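Local atomic coordinates of MgGH51 (Meripilus giganteus, PDB entry 6ZPV), a protein that probably hydrolyses terminal alpha-L-arabinofuranosyl residues from arabinose-containing polysaccharides, as a fungal glycosidase of family GH51. Residues G576-L581 with K600-G605; F549-N554 with V619-V624; Q560-Q565 with F610-P615; L217-P222 with A511-A516. All blocks are in the same frame, centred on the assembly; numbering follows the deposited sequence.

Contact 1 of 4, residues G576-L581 with K600-G605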
loop_
_atom_site.group_PDB
_atom_site.type_symbol
_atom_site.label_atom_id
_atom_site.label_comp_id
_atom_site.label_asym_id
_atom_site.label_seq_id
_atom_site.Cartn_x
_atom_site.Cartn_y
_atom_site.Cartn_z
ATOM N N GLY A 576 -25.029 14.615 20.924
ATOM C CA GLY A 576 -24.173 14.251 19.799
ATOM C C GLY A 576 -23.020 13.381 20.302
ATOM O O GLY A 576 -22.807 13.280 21.550
ATOM N N THR A 577 -22.288 12.785 19.373
ATOM C CA THR A 577 -21.080 12.107 19.702
ATOM C C THR A 577 -19.888 13.034 19.502
ATOM O O THR A 577 -19.923 13.921 18.643
ATOM C CB THR A 577 -20.913 10.807 18.943
ATOM O OG1 THR A 577 -20.671 11.190 17.603
ATOM C CG2 THR A 577 -22.090 9.859 19.102
ATOM N N LEU A 578 -18.852 12.820 20.316
ATOM C CA LEU A 578 -17.583 13.526 20.239
ATOM C C LEU A 578 -16.467 12.502 20.100
ATOM O O LEU A 578 -16.377 11.575 20.935
ATOM C CB LEU A 578 -17.372 14.392 21.488
ATOM C CG LEU A 578 -16.003 15.061 21.625
ATOM C CD1 LEU A 578 -15.699 16.059 20.507
ATOM C CD2 LEU A 578 -15.832 15.723 23.000
ATOM N N GLN A 579 -15.587 12.682 19.135
ATOM C CA GLN A 579 -14.367 11.853 18.975
ATOM C C GLN A 579 -13.203 12.815 18.943
ATOM O O GLN A 579 -13.225 13.735 18.143
ATOM C CB GLN A 579 -14.450 11.049 17.656
ATOM C CG GLN A 579 -15.674 10.162 17.570
ATOM C CD GLN A 579 -15.883 9.574 16.196
ATOM O OE1 GLN A 579 -16.795 10.024 15.386
ATOM N NE2 GLN A 579 -15.125 8.592 15.937
ATOM N N VAL A 580 -12.194 12.574 19.787
ATOM C CA VAL A 580 -11.059 13.517 19.926
ATOM C C VAL A 580 -9.746 12.747 19.858
ATOM O O VAL A 580 -9.563 11.780 20.619
ATOM C CB VAL A 580 -11.094 14.237 21.296
ATOM C CG1 VAL A 580 -10.003 15.276 21.443
ATOM C CG2 VAL A 580 -12.421 14.866 21.582
ATOM N N LEU A 581 -8.854 13.215 19.023
ATOM C CA LEU A 581 -7.466 12.776 18.921
ATOM C C LEU A 581 -6.563 13.932 19.374
ATOM O O LEU A 581 -6.591 14.997 18.720
ATOM C CB LEU A 581 -7.163 12.392 17.483
ATOM C CG LEU A 581 -5.744 11.884 17.213
ATOM C CD1 LEU A 581 -5.586 10.450 17.707
ATOM C CD2 LEU A 581 -5.472 11.964 15.704
ATOM N N LYS A 600 -10.493 9.220 21.635
ATOM C CA LYS A 600 -11.473 9.000 22.700
ATOM C C LYS A 600 -12.832 9.423 22.200
ATOM O O LYS A 600 -12.988 10.507 21.628
ATOM C CB LYS A 600 -11.069 9.790 23.951
ATOM C CG LYS A 600 -9.623 9.539 24.423
ATOM C CD LYS A 600 -9.069 8.150 24.646
ATOM C CE LYS A 600 -7.591 8.078 25.034
ATOM N NZ LYS A 600 -7.349 6.781 25.738
ATOM N N THR A 601 -13.825 8.573 22.431
ATOM C CA THR A 601 -15.209 8.785 22.024
ATOM C C THR A 601 -16.121 8.984 23.252
ATOM O O THR A 601 -15.948 8.277 24.262
ATOM C CB THR A 601 -15.753 7.681 21.118
ATOM O OG1 THR A 601 -14.892 7.526 19.965
ATOM C CG2 THR A 601 -17.189 7.893 20.699
ATOM N N SER A 602 -17.029 9.921 23.137
ATOM C CA SER A 602 -17.993 10.240 24.202
ATOM C C SER A 602 -19.283 10.745 23.593
ATOM O O SER A 602 -19.345 11.007 22.391
ATOM C CB SER A 602 -17.380 11.245 25.164
ATOM O OG SER A 602 -17.069 12.461 24.502
ATOM N N THR A 603 -20.276 10.987 24.458
ATOM C CA THR A 603 -21.520 11.695 24.096
ATOM C C THR A 603 -21.598 12.968 24.901
ATOM O O THR A 603 -21.226 13.001 26.096
ATOM C CB THR A 603 -22.743 10.792 24.234
ATOM O OG1 THR A 603 -22.751 10.060 25.480
ATOM C CG2 THR A 603 -22.702 9.742 23.145
ATOM N N ILE A 604 -22.132 14.004 24.285
ATOM C CA ILE A 604 -22.210 15.364 24.843
ATOM C C ILE A 604 -23.576 15.947 24.536
ATOM O O ILE A 604 -24.261 15.566 23.550
ATOM C CB ILE A 604 -21.089 16.262 24.277
ATOM C CG1 ILE A 604 -21.164 16.348 22.763
ATOM C CG2 ILE A 604 -19.706 15.860 24.818
ATOM C CD1 ILE A 604 -20.355 17.465 22.176
ATOM N N GLY A 605 -23.943 16.960 25.314
ATOM C CA GLY A 605 -25.099 17.772 24.979
ATOM C C GLY A 605 -24.881 18.665 23.777
ATOM O O GLY A 605 -23.787 19.242 23.630
#

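Contact 2 of 4, residues F549-N554 with V619-V624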
loop_
_atom_site.group_PDB
_atom_site.type_symbol
_atom_site.label_atom_id
_atom_site.label_comp_id
_atom_site.label_asym_id
_atom_site.label_seq_id
_atom_site.Cartn_x
_atom_site.Cartn_y
_atom_site.Cartn_z
ATOM N N PHE A 549 -21.628 16.010 10.452
ATOM C CA PHE A 549 -20.248 15.758 10.937
ATOM C C PHE A 549 -19.483 17.050 10.959
ATOM O O PHE A 549 -19.225 17.634 9.892
ATOM C CB PHE A 549 -19.577 14.753 10.027
ATOM C CG PHE A 549 -20.372 13.511 9.747
ATOM C CD1 PHE A 549 -20.439 12.493 10.665
ATOM C CD2 PHE A 549 -21.035 13.368 8.544
ATOM C CE1 PHE A 549 -21.150 11.328 10.412
ATOM C CE2 PHE A 549 -21.743 12.229 8.250
ATOM C CZ PHE A 549 -21.819 11.226 9.207
ATOM N N ILE A 550 -19.166 17.533 12.149
ATOM C CA ILE A 550 -18.419 18.770 12.371
ATOM C C ILE A 550 -17.003 18.396 12.712
ATOM O O ILE A 550 -16.726 17.867 13.797
ATOM C CB ILE A 550 -19.084 19.611 13.474
ATOM C CG1 ILE A 550 -20.537 19.929 13.193
ATOM C CG2 ILE A 550 -18.255 20.854 13.731
ATOM C CD1 ILE A 550 -21.312 20.437 14.390
ATOM N N LYS A 551 -16.079 18.587 11.760
ATOM C CA LYS A 551 -14.657 18.202 11.925
ATOM C C LYS A 551 -13.841 19.433 12.233
ATOM O O LYS A 551 -13.969 20.424 11.514
ATOM C CB LYS A 551 -14.194 17.435 10.656
ATOM C CG LYS A 551 -14.952 16.141 10.440
ATOM C CD LYS A 551 -14.321 15.124 9.578
ATOM C CE LYS A 551 -14.322 15.487 8.134
ATOM N NZ LYS A 551 -15.237 14.558 7.265
ATOM N N ILE A 552 -13.046 19.354 13.292
ATOM C CA ILE A 552 -12.356 20.533 13.846
ATOM C C ILE A 552 -10.890 20.191 14.068
ATOM O O ILE A 552 -10.563 19.229 14.813
ATOM C CB ILE A 552 -12.966 20.936 15.189
ATOM C CG1 ILE A 552 -14.486 21.114 15.098
ATOM C CG2 ILE A 552 -12.280 22.183 15.731
ATOM C CD1 ILE A 552 -15.212 21.093 16.427
ATOM N N ALA A 553 -10.002 20.961 13.462
ATOM C CA ALA A 553 -8.558 20.816 13.645
ATOM C C ALA A 553 -8.041 22.039 14.395
ATOM O O ALA A 553 -8.132 23.148 13.876
ATOM C CB ALA A 553 -7.858 20.642 12.305
ATOM N N ASN A 554 -7.454 21.798 15.563
ATOM C CA ASN A 554 -6.693 22.835 16.282
ATOM C C ASN A 554 -5.235 22.455 16.130
ATOM O O ASN A 554 -4.758 21.587 16.839
ATOM C CB ASN A 554 -7.127 23.003 17.728
ATOM C CG ASN A 554 -6.416 24.142 18.402
ATOM O OD1 ASN A 554 -5.476 24.719 17.807
ATOM N ND2 ASN A 554 -6.847 24.507 19.608
ATOM N N VAL A 619 -7.608 16.929 16.880
ATOM C CA VAL A 619 -8.541 16.676 15.797
ATOM C C VAL A 619 -9.810 16.147 16.467
ATOM O O VAL A 619 -9.751 15.152 17.204
ATOM C CB VAL A 619 -8.057 15.623 14.779
ATOM C CG1 VAL A 619 -9.069 15.461 13.660
ATOM C CG2 VAL A 619 -6.685 16.020 14.239
ATOM N N SER A 620 -10.947 16.787 16.205
ATOM C CA SER A 620 -12.219 16.436 16.853
ATOM C C SER A 620 -13.290 16.256 15.799
ATOM O O SER A 620 -13.321 17.003 14.801
ATOM C CB SER A 620 -12.650 17.467 17.870
ATOM O OG SER A 620 -11.607 17.747 18.806
ATOM N N VAL A 621 -14.230 15.373 16.074
ATOM C CA VAL A 621 -15.441 15.219 15.237
ATOM C C VAL A 621 -16.637 15.224 16.182
ATOM O O VAL A 621 -16.705 14.376 17.092
ATOM C CB VAL A 621 -15.441 13.917 14.436
ATOM C CG1 VAL A 621 -16.700 13.839 13.576
ATOM C CG2 VAL A 621 -14.168 13.797 13.604
ATOM N N ILE A 622 -17.555 16.136 15.937
ATOM C CA ILE A 622 -18.835 16.190 16.656
ATOM C C ILE A 622 -19.894 15.760 15.657
ATOM O O ILE A 622 -19.992 16.369 14.561
ATOM C CB ILE A 622 -19.137 17.584 17.250
ATOM C CG1 ILE A 622 -18.100 17.893 18.315
ATOM C CG2 ILE A 622 -20.569 17.595 17.818
ATOM C CD1 ILE A 622 -18.173 19.326 18.871
ATOM N N THR A 623 -20.704 14.742 15.990
ATOM C CA THR A 623 -21.778 14.258 15.111
ATOM C C THR A 623 -23.113 14.527 15.783
ATOM O O THR A 623 -23.364 14.004 16.897
ATOM C CB THR A 623 -21.613 12.781 14.789
ATOM O OG1 THR A 623 -20.304 12.555 14.237
ATOM C CG2 THR A 623 -22.661 12.315 13.816
ATOM N N VAL A 624 -23.972 15.251 15.104
ATOM C CA VAL A 624 -25.358 15.515 15.551
ATOM C C VAL A 624 -26.291 15.109 14.410
ATOM O O VAL A 624 -25.830 14.847 13.290
ATOM C CB VAL A 624 -25.529 17.008 15.925
ATOM C CG1 VAL A 624 -24.715 17.314 17.156
ATOM C CG2 VAL A 624 -25.245 17.981 14.804
HETATM O O HOH W 1 -10.186 19.743 17.668
#

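Contact 3 of 4, residues Q560-Q565 with F610-P615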
loop_
_atom_site.group_PDB
_atom_site.type_symbol
_atom_site.label_atom_id
_atom_site.label_comp_id
_atom_site.label_asym_id
_atom_site.label_seq_id
_atom_site.Cartn_x
_atom_site.Cartn_y
_atom_site.Cartn_z
ATOM N N GLN A 560 -8.728 26.549 21.985
ATOM C CA GLN A 560 -9.632 27.547 21.427
ATOM C C GLN A 560 -11.085 27.067 21.514
ATOM O O GLN A 560 -11.309 25.895 21.213
ATOM C CB GLN A 560 -9.265 27.814 19.968
ATOM C CG GLN A 560 -7.844 28.239 19.736
ATOM C CD GLN A 560 -7.963 29.494 18.966
ATOM O OE1 GLN A 560 -8.614 30.361 19.521
ATOM N NE2 GLN A 560 -7.585 29.457 17.680
ATOM N N SER A 561 -12.017 27.934 21.818
ATOM C CA SER A 561 -13.435 27.564 21.958
ATOM C C SER A 561 -14.202 27.968 20.700
ATOM O O SER A 561 -13.883 29.008 20.084
ATOM C CB SER A 561 -14.096 28.171 23.240
ATOM O OG SER A 561 -13.506 27.544 24.374
ATOM N N LEU A 562 -15.179 27.159 20.336
ATOM C CA LEU A 562 -16.053 27.399 19.222
ATOM C C LEU A 562 -17.474 27.354 19.716
ATOM O O LEU A 562 -17.863 26.393 20.356
ATOM C CB LEU A 562 -15.855 26.353 18.117
ATOM C CG LEU A 562 -14.399 26.206 17.632
ATOM C CD1 LEU A 562 -13.693 25.094 18.367
ATOM C CD2 LEU A 562 -14.308 25.945 16.131
ATOM N N THR A 563 -18.253 28.373 19.368
ATOM C CA THR A 563 -19.672 28.404 19.637
ATOM C C THR A 563 -20.383 28.092 18.309
ATOM O O THR A 563 -20.356 28.930 17.404
ATOM C CB THR A 563 -20.114 29.800 20.139
ATOM O OG1 THR A 563 -19.294 30.268 21.233
ATOM C CG2 THR A 563 -21.589 29.763 20.489
ATOM N N PHE A 564 -20.940 26.895 18.211
ATOM C CA PHE A 564 -21.668 26.486 17.003
ATOM C C PHE A 564 -23.084 26.985 17.054
ATOM O O PHE A 564 -23.796 26.751 18.054
ATOM C CB PHE A 564 -21.611 24.970 16.853
ATOM C CG PHE A 564 -20.238 24.492 16.483
ATOM C CD1 PHE A 564 -19.737 24.681 15.180
ATOM C CD2 PHE A 564 -19.399 23.939 17.428
ATOM C CE1 PHE A 564 -18.448 24.276 14.892
ATOM C CE2 PHE A 564 -18.117 23.544 17.105
ATOM C CZ PHE A 564 -17.630 23.720 15.841
ATOM N N GLN A 565 -23.500 27.631 15.973
ATOM C CA GLN A 565 -24.863 28.169 15.808
ATOM C C GLN A 565 -25.515 27.450 14.643
ATOM O O GLN A 565 -25.124 27.651 13.487
ATOM C CB GLN A 565 -24.839 29.682 15.598
ATOM C CG GLN A 565 -24.357 30.456 16.770
ATOM C CD GLN A 565 -25.268 30.487 17.972
ATOM O OE1 GLN A 565 -26.353 29.925 17.921
ATOM N NE2 GLN A 565 -24.886 31.268 18.984
ATOM N N PHE A 610 -24.313 25.240 20.767
ATOM C CA PHE A 610 -23.486 24.510 21.728
ATOM C C PHE A 610 -22.052 24.962 21.584
ATOM O O PHE A 610 -21.701 25.518 20.504
ATOM C CB PHE A 610 -23.718 22.994 21.604
ATOM C CG PHE A 610 -23.285 22.406 20.284
ATOM C CD1 PHE A 610 -24.184 22.353 19.270
ATOM C CD2 PHE A 610 -22.009 21.946 20.071
ATOM C CE1 PHE A 610 -23.847 21.806 18.071
ATOM C CE2 PHE A 610 -21.673 21.405 18.852
ATOM C CZ PHE A 610 -22.592 21.374 17.831
ATOM N N THR A 611 -21.260 24.682 22.584
ATOM C CA THR A 611 -19.879 25.171 22.633
ATOM C C THR A 611 -18.931 24.001 22.783
ATOM O O THR A 611 -19.187 23.101 23.588
ATOM C CB THR A 611 -19.739 26.204 23.762
ATOM O OG1 THR A 611 -20.648 27.274 23.521
ATOM C CG2 THR A 611 -18.328 26.688 23.913
ATOM N N TYR A 612 -17.810 24.054 22.072
ATOM C CA TYR A 612 -16.754 23.036 22.195
ATOM C C TYR A 612 -15.424 23.727 22.474
ATOM O O TYR A 612 -15.080 24.689 21.735
ATOM C CB TYR A 612 -16.660 22.190 20.909
ATOM C CG TYR A 612 -15.571 21.147 20.993
ATOM C CD1 TYR A 612 -15.616 20.136 21.937
ATOM C CD2 TYR A 612 -14.495 21.161 20.128
ATOM C CE1 TYR A 612 -14.634 19.188 22.003
ATOM C CE2 TYR A 612 -13.498 20.216 20.170
ATOM C CZ TYR A 612 -13.565 19.212 21.137
ATOM O OH TYR A 612 -12.595 18.250 21.240
ATOM N N ASN A 613 -14.679 23.235 23.450
ATOM C CA ASN A 613 -13.329 23.704 23.716
ATOM C C ASN A 613 -12.349 22.754 23.036
ATOM O O ASN A 613 -12.181 21.623 23.478
ATOM C CB ASN A 613 -13.021 23.811 25.215
ATOM C CG ASN A 613 -11.631 24.416 25.494
ATOM O OD1 ASN A 613 -10.834 24.919 24.621
ATOM N ND2 ASN A 613 -11.253 24.413 26.765
ATOM N N ALA A 614 -11.747 23.199 21.950
ATOM C CA ALA A 614 -10.799 22.384 21.157
ATOM C C ALA A 614 -9.420 22.467 21.776
ATOM O O ALA A 614 -8.809 23.532 21.759
ATOM C CB ALA A 614 -10.746 22.843 19.729
ATOM N N PRO A 615 -8.900 21.370 22.349
ATOM C CA PRO A 615 -7.579 21.427 22.943
ATOM C C PRO A 615 -6.518 21.816 21.942
ATOM O O PRO A 615 -6.655 21.560 20.724
ATOM C CB PRO A 615 -7.322 20.007 23.530
ATOM C CG PRO A 615 -8.704 19.455 23.684
ATOM C CD PRO A 615 -9.513 20.057 22.545
HETATM O O HOH W 2 -10.802 27.544 25.044
HETATM O O HOH W 3 -19.683 29.865 23.861
#

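Contact 4 of 4, residues L217-P222 with A511-A516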
loop_
_atom_site.group_PDB
_atom_site.type_symbol
_atom_site.label_atom_id
_atom_site.label_comp_id
_atom_site.label_asym_id
_atom_site.label_seq_id
_atom_site.Cartn_x
_atom_site.Cartn_y
_atom_site.Cartn_z
ATOM N N LEU A 217 -6.339 -1.258 6.803
ATOM C CA LEU A 217 -6.666 -0.398 5.674
ATOM C C LEU A 217 -8.161 -0.293 5.547
ATOM O O LEU A 217 -8.690 0.821 5.337
ATOM C CB LEU A 217 -6.032 -0.977 4.395
ATOM C CG LEU A 217 -4.501 -1.021 4.406
ATOM C CD1 LEU A 217 -3.995 -1.450 3.023
ATOM C CD2 LEU A 217 -3.852 0.220 4.914
ATOM N N ALA A 218 -8.887 -1.391 5.635
ATOM C CA ALA A 218 -10.342 -1.308 5.536
ATOM C C ALA A 218 -10.950 -0.496 6.682
ATOM O O ALA A 218 -11.928 0.256 6.449
ATOM C CB ALA A 218 -10.927 -2.696 5.455
ATOM N N GLU A 219 -10.349 -0.513 7.858
ATOM C CA GLU A 219 -10.818 0.245 9.058
ATOM C C GLU A 219 -10.920 1.717 8.831
ATOM O O GLU A 219 -11.756 2.400 9.430
ATOM C CB GLU A 219 -9.829 -0.031 10.254
ATOM C CG GLU A 219 -10.041 0.694 11.525
ATOM C CD GLU A 219 -9.002 0.358 12.546
ATOM O OE1 GLU A 219 -8.417 -0.759 12.480
ATOM O OE2 GLU A 219 -8.873 1.273 13.426
ATOM N N MET A 220 -10.052 2.198 7.953
ATOM C CA MET A 220 -9.910 3.626 7.688
ATOM C C MET A 220 -11.121 4.152 6.919
ATOM O O MET A 220 -11.306 5.337 6.920
ATOM C CB MET A 220 -8.576 3.903 6.994
ATOM C CG MET A 220 -7.997 5.282 7.276
ATOM S SD MET A 220 -6.891 5.824 5.942
ATOM C CE MET A 220 -5.842 4.405 6.214
ATOM N N GLY A 221 -11.946 3.306 6.309
ATOM C CA GLY A 221 -13.022 3.678 5.391
ATOM C C GLY A 221 -12.601 4.346 4.110
ATOM O O GLY A 221 -13.298 5.231 3.610
ATOM N N PRO A 222 -11.562 3.839 3.432
ATOM C CA PRO A 222 -11.148 4.444 2.162
ATOM C C PRO A 222 -12.146 4.153 1.050
ATOM O O PRO A 222 -12.741 3.071 0.996
ATOM C CB PRO A 222 -9.831 3.781 1.855
ATOM C CG PRO A 222 -9.970 2.417 2.489
ATOM C CD PRO A 222 -10.764 2.651 3.776
ATOM N N ALA A 511 -6.275 10.567 12.099
ATOM C CA ALA A 511 -6.860 11.740 11.420
ATOM C C ALA A 511 -7.524 11.324 10.110
ATOM O O ALA A 511 -8.637 11.775 9.800
ATOM C CB ALA A 511 -5.820 12.826 11.206
ATOM N N GLN A 512 -6.856 10.497 9.329
ATOM C CA GLN A 512 -7.441 10.017 8.072
ATOM C C GLN A 512 -8.744 9.272 8.343
ATOM O O GLN A 512 -9.742 9.502 7.616
ATOM C CB GLN A 512 -6.472 9.110 7.297
ATOM C CG GLN A 512 -5.204 9.771 6.769
ATOM C CD GLN A 512 -5.495 10.727 5.666
ATOM O OE1 GLN A 512 -6.201 10.367 4.688
ATOM N NE2 GLN A 512 -4.934 11.941 5.779
ATOM N N LYS A 513 -8.753 8.375 9.315
ATOM C CA LYS A 513 -9.966 7.600 9.647
ATOM C C LYS A 513 -11.087 8.517 10.150
ATOM O O LYS A 513 -12.259 8.314 9.751
ATOM C CB LYS A 513 -9.559 6.572 10.705
ATOM C CG LYS A 513 -10.692 5.684 11.187
ATOM C CD LYS A 513 -10.252 4.662 12.257
ATOM C CE LYS A 513 -11.392 3.800 12.762
ATOM N NZ LYS A 513 -10.970 2.956 13.915
ATOM N N LEU A 514 -10.781 9.454 11.012
ATOM C CA LEU A 514 -11.804 10.376 11.517
ATOM C C LEU A 514 -12.432 11.146 10.357
ATOM O O LEU A 514 -13.648 11.377 10.360
ATOM C CB LEU A 514 -11.205 11.327 12.561
ATOM C CG LEU A 514 -10.955 10.728 13.943
ATOM C CD1 LEU A 514 -10.143 11.663 14.767
ATOM C CD2 LEU A 514 -12.218 10.382 14.659
ATOM N N PHE A 515 -11.632 11.567 9.377
ATOM C CA PHE A 515 -12.198 12.319 8.262
ATOM C C PHE A 515 -13.028 11.432 7.364
ATOM O O PHE A 515 -14.104 11.833 6.911
ATOM C CB PHE A 515 -11.102 13.092 7.506
ATOM C CG PHE A 515 -10.789 14.457 8.105
ATOM C CD1 PHE A 515 -10.315 14.602 9.377
ATOM C CD2 PHE A 515 -10.998 15.595 7.347
ATOM C CE1 PHE A 515 -10.131 15.865 9.913
ATOM C CE2 PHE A 515 -10.814 16.848 7.887
ATOM C CZ PHE A 515 -10.370 16.985 9.167
ATOM N N ALA A 516 -12.532 10.244 7.038
ATOM C CA ALA A 516 -13.173 9.361 6.059
ATOM C C ALA A 516 -14.411 8.681 6.593
ATOM O O ALA A 516 -15.364 8.463 5.828
ATOM C CB ALA A 516 -12.164 8.307 5.593
HETATM O O HOH W 4 -14.529 7.783 2.968
HETATM O O HOH W 5 -15.941 5.477 4.829
#

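Contact 1 of 4, residues G576-L581 with K600-G605
G576, L578 and V580 pair with I604, S602 and K600 as antiparallel hydrogen-bonded pairs, each with two N-H to O bonds, and these six bonds carry most of the contact. The middle pair is short in both directions: L578 N to S602 O is 2.8 Å and nearly straight at the hydrogen (172°), and S602 N to L578 O is also 2.8 Å. Between the hydrogen-bonded pairs, at the non-hydrogen-bonded T577-T603 and Q579-T601, CA-H groups fill in, as where T601 CA comes 3.2 Å from L578 O. The strand segments run at 142° to each other, a marked twist.

Apolar contact is thin. On the face of L578, V580, S602 and I604, the L578 branch CD2 reaches I604 CG2 at 4.3 Å. S602 OG stands between its own N and carbonyl carbon (chi1 62°), which lays it against L578 CB at 3.6 Å. On the other face the methyls T577 CG2 and T603 CG2 meet at 4.1 Å, while Q579 and T601 run alongside one another, Q579 CG 3.6 Å from T601 OG1. K600 starts on the L578 face but bends at chi2 and leads away from the partner strand.

Strand 600-605 is an edge strand of its antiparallel sheet within the chain. Strand 575-582 lies between it and strand 618-625, with helix 507-517 touching Q579 and L581, and Y612 of strand 609-614 under L578 and V580.

Contact 2 of 4, residues F549-N554 with V619-V624
F549 lies alongside T623, its ring edge at CD1 3.6 Å from T623 OG1, which sits near the ring plane, while T623 CG2 also touches CD1 and CE1. On the same face K551 runs beside V621, CG to CG2 4.0 Å. The K551 chain then bends at chi3 and chi4 and leaves the partner strand, so that NZ can make a salt bridge with E468 and hydrogen bonds to the carbonyl oxygens of F515 and N518; the buried amine is thus gripped by three oxygens.

The opposite face is aliphatic. I550 and I622 meet flank to flank at CB, and the far end of I622, CD1, touches I552 CD1 at 4.2 Å. S620 breaks the pattern: its OG bonds to Y612 OH and also to a water that donates to I552 O, 2.9 Å away.

Two hydrogen-bonded pairs, I550-I622 and I552-S620, fix the register, with I550 N to I622 O at 2.8 Å and 170° at the hydrogen. I550, I552 and I622 rest on F610 and Y612 of the three-stranded sheet, whereas A553 and V619 meet helix 454-469: this is the middle of the larger sheet of a two-sheet beta-sandwich.

Contact 3 of 4, residues Q560-Q565 with F610-P615
F564 and F610 form the apolar centre, on the inward face of the smaller sheet of a beta-sandwich. The rings are inclined at 33°; F564 CB stands over one face of the F610 ring, 4.0 Å from its centroid, in a CH-pi contact, and F564 CD2 reaches F610 CE2 at 3.7 Å. F610 CG takes the crowded position between its backbone N and carbonyl carbon (chi1 65°), which swings the ring under F564. With an alanine here, F564 CB would probably lose the ring beneath it, and a gap would open beside I550 of the facing sheet.

Farther along, Y612 CB lies at the edge of the F564 ring, near that ring's plane and beside CE2, and L562 CD1 touches A614 CB at 4.0 Å.

Three antiparallel hydrogen-bonded pairs, Q560-A614, L562-Y612 and F564-F610, hold the strands together; F564 N to F610 O is 2.8 Å. V1, V3 and V5 bond the other edge of strand 560-565.

The outward face is polar, and water joins side chains that do not bond directly. One water links S561 OG to N613 OD1, donating to the latter at 2.7 Å. Another lies 2.7 Å from T563 OG1 and 2.8 Å from T611 OG1.

Contact 4 of 4, residues L217-P222 with A511-A516
The E219 carboxylate is met by K513 on the anti side of OE2, with NZ 24° out of its plane and 2.7 Å from OE2 in a salt bridge. Its other oxygen, OE1, is taken by K505, so two lysines share the group. Both chains are stretched: E219 CG lies anti to the backbone N (chi1 176°), and the K513 chain is fully extended from CA to NZ. As the two cross, K513 CE passes 3.6 Å from E219 CG, and the lysine's stem runs over the main chain of E219 and M220. A leucine in place of K513 would probably leave E219 OE2 without its charged mate and the carboxylate, held through OE1 by K505, freer to turn.

The second flat group, the Q512 amide, points elsewhere, with NE2 bonded to Y430 OH; only the base of the side chain takes part. M220 has two conformers; in one of them SD lies 3.6 Å from Q512 CB and CG 4.0 Å from K513 CB.

A516 CB lies 3.4 Å from M220 O. G221 leaves the helical conformation with positive phi (64°), a backbone region that residues with a CB enter less readily. Two waters sit between G221 O and A516 O.

Helix 211-219 lies between strands 20-21 and 224-227, the first two of the eight parallel strands, though two five-stranded sheets intervene after strand 20-21. Packing of the turn after this helix against helix 507-517, which follows the last strand, 474-479, is consistent with closure of the (beta/alpha)8 barrel expected of GH51 enzymes.

How the contacts relate
Contacts 1 and 2 belong to one antiparallel sheet, where strands 575-582 and 618-625 are neighbours. Contact 2 is buried in its middle, and contact 1 lies at its surface edge. Contact 3 belongs to the opposing sheet, its aromatic face inward and its water-bridged face outward. All three rest on antiparallel backbone bonding; they differ in side chains, from branched aliphatics in contact 2 to phenylalanines in contact 3 and a mix of L578 and I604 with threonines, a serine and other polar chains in contact 1. Contact 4 instead sets the end of one helix and the turn after it against helix 507-517, which backs contacts 1 and 2, whereas contacts 3 and 4 do not touch, their nearest atoms about 10 Å apart.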